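Local structure of CigR Protein (Salmonella enterica subsp. enterica serovar Typhimurium, 4EW5) at residues Val25-Thr30 / Ala60-Gln65; Lys75-Gly78 / Leu83-Leu86; Gln33-Gly38 / Pro51-Lys56. The protein is of unknown function but is probably an inner membrane protein, of which this chain is the C-terminal domain. One frame throughout, in Å; residues are numbered along the deposited sequence.

In the fold
The domain pairs helix 11-26 with an antiparallel sheet ordered 56-57, 72-77, 80-85, 91-95. Contact 1 joins the end of that helix to helix 60-63, contact 2 lies within the hairpin 72-77/80-85, and contact 3 draws together the long loop between helix 11-26 and strand 56-57. Contact 3 is nested inside the loop that contact 1 closes; contact 2 follows both. The centres of contacts 2 and 3 are about 11 Å apart and the two touch, with a probable backbone hydrogen bond from Lys56 to Ile76. Contact 1 is centred about 20 Å from contact 3 and about 15 Å from contact 2, whose nearest atoms are about 5 Å away. Together they tie helix end and loop to the sheet.

Contact 1: residues Val25-Thr30 / Ala60-Gln65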
# COMPACT_ATOMS: atom_id res chain seq x y z
N VAL A 25 -8.63 2.29 -13.07
CA VAL A 25 -9.85 1.82 -13.66
C VAL A 25 -10.93 2.91 -13.58
O VAL A 25 -11.60 3.19 -14.55
CB VAL A 25 -10.38 0.51 -13.02
CG1 VAL A 25 -11.84 0.21 -13.45
CG2 VAL A 25 -9.39 -0.65 -13.29
N ASN A 26 -11.10 3.49 -12.41
CA ASN A 26 -12.15 4.53 -12.23
C ASN A 26 -11.90 5.85 -12.90
O ASN A 26 -12.87 6.59 -13.18
CB ASN A 26 -12.54 4.64 -10.77
CG ASN A 26 -13.17 3.32 -10.26
OD1 ASN A 26 -12.63 2.64 -9.33
ND2 ASN A 26 -14.28 2.89 -10.94
N LEU A 27 -10.65 6.09 -13.32
CA LEU A 27 -10.29 7.23 -14.16
C LEU A 27 -10.15 6.90 -15.64
O LEU A 27 -9.81 7.76 -16.44
CB LEU A 27 -9.00 7.90 -13.63
CG LEU A 27 -9.12 8.41 -12.19
CD1 LEU A 27 -7.78 8.75 -11.47
CD2 LEU A 27 -10.06 9.63 -12.21
N GLY A 28 -10.44 5.66 -16.04
CA GLY A 28 -10.37 5.31 -17.46
C GLY A 28 -8.98 5.09 -18.04
O GLY A 28 -8.79 5.08 -19.25
N LEU A 29 -8.00 4.85 -17.20
CA LEU A 29 -6.61 4.68 -17.62
C LEU A 29 -6.29 3.19 -17.72
O LEU A 29 -5.50 2.65 -16.95
CB LEU A 29 -5.73 5.40 -16.59
CG LEU A 29 -6.10 6.88 -16.33
CD1 LEU A 29 -5.25 7.54 -15.23
CD2 LEU A 29 -5.95 7.57 -17.66
N THR A 30 -6.98 2.45 -18.58
CA THR A 30 -6.65 1.06 -18.74
C THR A 30 -6.42 0.75 -20.20
O THR A 30 -6.82 1.51 -21.05
CB THR A 30 -7.73 0.15 -18.11
OG1 THR A 30 -8.97 0.23 -18.81
CG2 THR A 30 -7.97 0.55 -16.65
N ALA A 60 -3.27 14.67 -13.15
CA ALA A 60 -3.39 15.31 -11.85
C ALA A 60 -4.42 14.66 -10.98
O ALA A 60 -4.20 14.52 -9.76
CB ALA A 60 -3.71 16.83 -11.99
N SER A 61 -5.52 14.22 -11.56
CA SER A 61 -6.54 13.55 -10.76
C SER A 61 -5.94 12.35 -10.03
O SER A 61 -6.28 12.10 -8.86
CB SER A 61 -7.71 13.00 -11.61
OG SER A 61 -7.16 12.18 -12.66
N MSE A 62 -5.09 11.58 -10.68
CA MSE A 62 -4.48 10.44 -10.02
C MSE A 62 -3.30 10.82 -9.12
O MSE A 62 -3.12 10.20 -8.06
CB MSE A 62 -4.07 9.39 -11.06
CG MSE A 62 -3.43 8.20 -10.48
SE MSE A 62 -3.58 6.74 -11.86
CE MSE A 62 -2.79 5.36 -10.82
N LEU A 63 -2.49 11.77 -9.52
CA LEU A 63 -1.38 12.21 -8.72
C LEU A 63 -1.79 12.79 -7.37
O LEU A 63 -1.03 12.69 -6.43
CB LEU A 63 -0.55 13.25 -9.45
CG LEU A 63 0.37 12.74 -10.54
CD1 LEU A 63 1.22 13.88 -11.10
CD2 LEU A 63 1.29 11.65 -10.03
N GLY A 64 -2.97 13.37 -7.31
CA GLY A 64 -3.56 13.78 -6.06
C GLY A 64 -3.78 12.70 -5.02
O GLY A 64 -3.94 13.03 -3.82
N GLN A 65 -3.80 11.41 -5.46
CA GLN A 65 -4.14 10.26 -4.64
C GLN A 65 -3.02 9.28 -4.43
O GLN A 65 -3.25 8.20 -3.90
CB GLN A 65 -5.35 9.50 -5.29
CG GLN A 65 -6.40 10.46 -5.78
CD GLN A 65 -7.16 10.98 -4.63
OE1 GLN A 65 -7.49 10.21 -3.72
NE2 GLN A 65 -7.43 12.29 -4.62
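A Schellman motif ends helix 11-26, and the residues on either side of its glycine, Leu27 and Leu29, reach across to Ser61 and Met62 of the short helix 60-63. Gly28, with a positive phi of 77°, is where the chain leaves helical angles; its N still bonds back into the last turn, to Val25 O at 3.1 Å. The two leucines emerge on the same flank of this turn and meet their neighbours with their methyl ends. Leu27 CD1 touches two residues, 3.7 Å from Ser61 OG and 3.8 Å from Met62 CB, while its other branch, CD2, sits 3.9 Å from Ser61 OG. Both methyls of Leu27 thus face the hydroxyl from one side, an apolar neighbour that offers it no bond. A chi1 of 52° sets Ser61 OG between its own backbone N and carbonyl carbon and brings it to that edge of the helix.

What results is a helix terminus laid against a short helix that lies in the chain between the sheet strands 56-57 and 72-77, with a separation of 7.8 Å between the CA atoms of Leu27 and Met62. Met62, a selenomethionine, is the buried member. Its CB meets Leu27; with CG anti to the backbone N (chi1 180°) and the chain extended beyond it, SE is carried on to Leu29. Leu29 CD1 touches Met62 SE at 3.8 Å, the two side chains running past each other in opposite senses. Leu29 is also covered by Pro59 and Phe99, and Met62 by Leu23 of helix 11-26, one turn before Leu27. Beyond Met62, Gln65 packs on Gln22 of the second subunit.

Contact 2: residues Lys75-Gly78 / Leu83-Leu86; sequences KIVG and LIAL
Ile84 reaches over Lys75 and Val77 with a single atom, CD1. That methyl lies 4.0 Å from Lys75 CB and the same distance from Lys75 CG, and 4.2 Å from Val77 CG2. On the lysine side only the aliphatic root is involved: the two side chains cross at about a right angle, and the lysine chain then bends at chi2 (-79°), which carries its ammonium end off from the isoleucine. Ile84 gets its methyl there by stretching CG1 and CD1 beyond CB in an extended line, with CG1 anti to the carbonyl carbon. The touch to Val77 is the looser one, methyl against methyl.

All three residues belong to the beta hairpin 72-77/80-85, yet they are not direct partners in it. Backbone hydrogen bonds tie Lys75 to Val82 and Ile84 to Glu73, so Ile84 meets Lys75 on the diagonal between two pairs that are next but one along the hairpin and put their side chains on the same face; the CA atoms of Lys75 and Leu83 are 6.1 Å apart. Ile76 and Leu83 turn to the other face, Ile76 against Tyr32, Val58 and Phe99. Gly78 starts the two-residue connection that follows Val77, and its angles (phi 68°, psi -127°) are consistent with the first position of a type II' turn.

Farther out, Lys55 lies beside both Lys75 and Ile84, and Lys75 also rests on Thr57 of the next strand. Leu83 packs on Pro8 of the second subunit. Although the part 81-99 is predicted to be a transmembrane helix, Ile84 here sits in a strand of this sheet.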
# COMPACT_ATOMS: atom_id res chain seq x y z
N LYS A 75 5.01 7.88 -13.02
CA LYS A 75 4.89 7.79 -14.47
C LYS A 75 4.20 6.50 -14.87
O LYS A 75 4.24 5.50 -14.12
CB LYS A 75 6.27 7.85 -15.11
CG LYS A 75 6.98 9.14 -14.85
CD LYS A 75 6.42 10.22 -15.79
CE LYS A 75 6.85 11.62 -15.41
NZ LYS A 75 6.00 12.59 -16.11
N ILE A 76 3.63 6.50 -16.08
CA ILE A 76 3.15 5.28 -16.70
C ILE A 76 4.29 4.76 -17.61
O ILE A 76 4.70 5.44 -18.56
CB ILE A 76 1.93 5.55 -17.55
CG1 ILE A 76 0.82 6.35 -16.74
CG2 ILE A 76 1.32 4.24 -18.11
CD1 ILE A 76 -0.43 6.65 -17.60
N VAL A 77 4.70 3.53 -17.37
CA VAL A 77 5.79 2.87 -18.10
C VAL A 77 5.24 1.53 -18.54
O VAL A 77 4.92 0.70 -17.70
CB VAL A 77 7.00 2.68 -17.18
CG1 VAL A 77 8.12 1.92 -17.90
CG2 VAL A 77 7.48 4.03 -16.74
N GLY A 78 4.93 1.39 -19.84
CA GLY A 78 4.27 0.20 -20.34
C GLY A 78 2.89 0.25 -19.73
O GLY A 78 2.17 1.29 -19.85
N LEU A 83 7.48 5.13 -9.90
CA LEU A 83 7.96 6.33 -9.35
C LEU A 83 9.44 6.45 -9.81
O LEU A 83 10.25 5.53 -9.59
CB LEU A 83 8.00 6.27 -7.83
CG LEU A 83 8.39 7.54 -7.06
CD1 LEU A 83 7.35 8.67 -7.23
CD2 LEU A 83 8.63 7.29 -5.60
N ILE A 84 9.78 7.63 -10.29
CA ILE A 84 11.08 7.82 -10.95
C ILE A 84 11.67 9.11 -10.41
O ILE A 84 10.95 10.12 -10.29
CB ILE A 84 10.83 7.91 -12.48
CG1 ILE A 84 10.45 6.53 -13.00
CG2 ILE A 84 12.03 8.36 -13.25
CD1 ILE A 84 10.00 6.51 -14.46
N ALA A 85 12.95 9.08 -10.04
CA ALA A 85 13.66 10.28 -9.65
C ALA A 85 13.79 11.25 -10.83
O ALA A 85 14.17 10.85 -11.96
CB ALA A 85 15.06 9.94 -9.13
N LEU A 86 13.47 12.51 -10.58
CA LEU A 86 13.54 13.50 -11.60
C LEU A 86 14.99 13.64 -12.00
O LEU A 86 15.88 13.49 -11.19
CB LEU A 86 13.01 14.86 -11.13
CG LEU A 86 11.47 14.90 -10.95
CD1 LEU A 86 11.14 16.31 -10.40
CD2 LEU A 86 10.68 14.63 -12.22

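Contact 3: residues Gln33-Gly38 / Pro51-Lys56; sequences QSLPPG and PGIAKK
Leu35-Pro36 and Ile53 face each other from two irregular, extended runs of chain that travel in opposite directions, the CA atoms of Leu35 and Ile53 being 8.1 Å apart. The contact proper is between branched ends: Leu35 CD2 meets Ile53 CG2 at 3.6 Å, and the two side chains cross at about a right angle. Ile53 works with both of its arms. CG2, anti to the backbone N, takes the leucine; the other arm bends back at chi2 (-58°) and brings CD1 to 4.4 Å from Pro36 CD, a looser touch at one corner of the proline ring. Ile53 CD1 is also about 4.2 Å from Leu35 CD2, a marginal touch.

Leu35 is the buried member; Pro36 lies at the exposed margin. Beneath them Val77 of strand 72-77 touches both Leu35 and Ile53, and Leu35 also rests on Asn80 at the start of the next strand. Ile39 covers Ile53 from the intervening loop. On the leucine's chain, Ser34 OG makes a weak hydrogen bond to Asp79 OD2.

Leu35 to Pro37 have polyproline II angles, and Gly38 then breaks the run with a phi of 100°. The sequence Leu-Pro-Pro-Gly-Ile occurs twice in this loop, beginning at Leu35 and again at Leu49, with Gly52 likewise at positive phi; the arrangement is that of a long, proline-rich loop folded back on itself and laid over the face of an antiparallel beta hairpin.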
# COMPACT_ATOMS: atom_id res chain seq x y z
N GLN A 33 -0.38 -0.52 -23.46
CA GLN A 33 0.46 -1.58 -23.97
C GLN A 33 1.62 -1.85 -23.02
O GLN A 33 2.28 -0.91 -22.54
CB GLN A 33 0.99 -1.20 -25.34
CG GLN A 33 1.72 -2.33 -26.05
CD GLN A 33 1.87 -2.05 -27.52
OE1 GLN A 33 0.87 -1.90 -28.24
NE2 GLN A 33 3.13 -1.99 -28.00
N SER A 34 1.92 -3.12 -22.84
CA SER A 34 3.06 -3.56 -22.05
C SER A 34 4.33 -3.24 -22.78
O SER A 34 4.31 -3.04 -23.98
CB SER A 34 3.00 -5.08 -21.88
OG SER A 34 1.66 -5.49 -21.62
N LEU A 35 5.41 -3.24 -22.02
CA LEU A 35 6.75 -2.97 -22.50
C LEU A 35 7.10 -4.08 -23.44
O LEU A 35 6.54 -5.19 -23.34
CB LEU A 35 7.71 -2.94 -21.31
CG LEU A 35 7.55 -1.77 -20.32
CD1 LEU A 35 7.95 -2.04 -18.82
CD2 LEU A 35 8.31 -0.62 -20.98
N PRO A 36 7.99 -3.81 -24.37
CA PRO A 36 8.50 -4.89 -25.18
C PRO A 36 9.01 -6.09 -24.35
O PRO A 36 9.53 -5.94 -23.28
CB PRO A 36 9.61 -4.23 -25.98
CG PRO A 36 9.21 -2.77 -26.03
CD PRO A 36 8.62 -2.51 -24.69
N PRO A 37 8.82 -7.30 -24.86
CA PRO A 37 9.32 -8.49 -24.15
C PRO A 37 10.86 -8.40 -24.10
O PRO A 37 11.48 -7.91 -25.06
CB PRO A 37 8.83 -9.64 -25.03
CG PRO A 37 8.77 -9.04 -26.41
CD PRO A 37 8.52 -7.57 -26.28
N GLY A 38 11.44 -8.78 -22.97
CA GLY A 38 12.86 -8.55 -22.71
C GLY A 38 13.02 -7.33 -21.83
O GLY A 38 13.89 -7.31 -20.94
N PRO A 51 17.08 3.24 -21.74
CA PRO A 51 16.97 4.31 -22.75
C PRO A 51 15.92 3.94 -23.83
O PRO A 51 15.78 2.77 -24.20
CB PRO A 51 18.39 4.37 -23.36
CG PRO A 51 19.30 3.74 -22.31
CD PRO A 51 18.44 2.69 -21.65
N GLY A 52 15.25 4.95 -24.36
CA GLY A 52 14.29 4.70 -25.42
C GLY A 52 12.97 4.13 -24.90
O GLY A 52 12.13 3.73 -25.69
N ILE A 53 12.76 4.07 -23.59
CA ILE A 53 11.49 3.57 -23.04
C ILE A 53 10.73 4.82 -22.58
O ILE A 53 11.20 5.57 -21.75
CB ILE A 53 11.71 2.60 -21.85
CG1 ILE A 53 12.33 1.31 -22.33
CG2 ILE A 53 10.42 2.27 -21.04
CD1 ILE A 53 11.56 0.54 -23.40
N ALA A 54 9.56 5.01 -23.15
CA ALA A 54 8.70 6.13 -22.79
C ALA A 54 8.24 6.12 -21.31
O ALA A 54 7.93 5.07 -20.75
CB ALA A 54 7.52 6.14 -23.74
N LYS A 55 8.18 7.29 -20.68
CA LYS A 55 7.54 7.42 -19.38
C LYS A 55 6.45 8.45 -19.54
O LYS A 55 6.74 9.60 -19.79
CB LYS A 55 8.49 7.88 -18.31
CG LYS A 55 9.41 9.00 -18.66
CD LYS A 55 10.43 9.23 -17.54
CE LYS A 55 11.36 10.37 -17.85
NZ LYS A 55 12.45 9.87 -18.73
N LYS A 56 5.20 8.04 -19.40
CA LYS A 56 4.08 8.91 -19.73
C LYS A 56 3.49 9.56 -18.52
O LYS A 56 3.62 9.07 -17.42
CB LYS A 56 3.02 8.14 -20.54
CG LYS A 56 3.60 7.51 -21.79
CD LYS A 56 2.56 6.77 -22.59
CE LYS A 56 3.24 6.06 -23.77
NZ LYS A 56 2.31 5.80 -24.92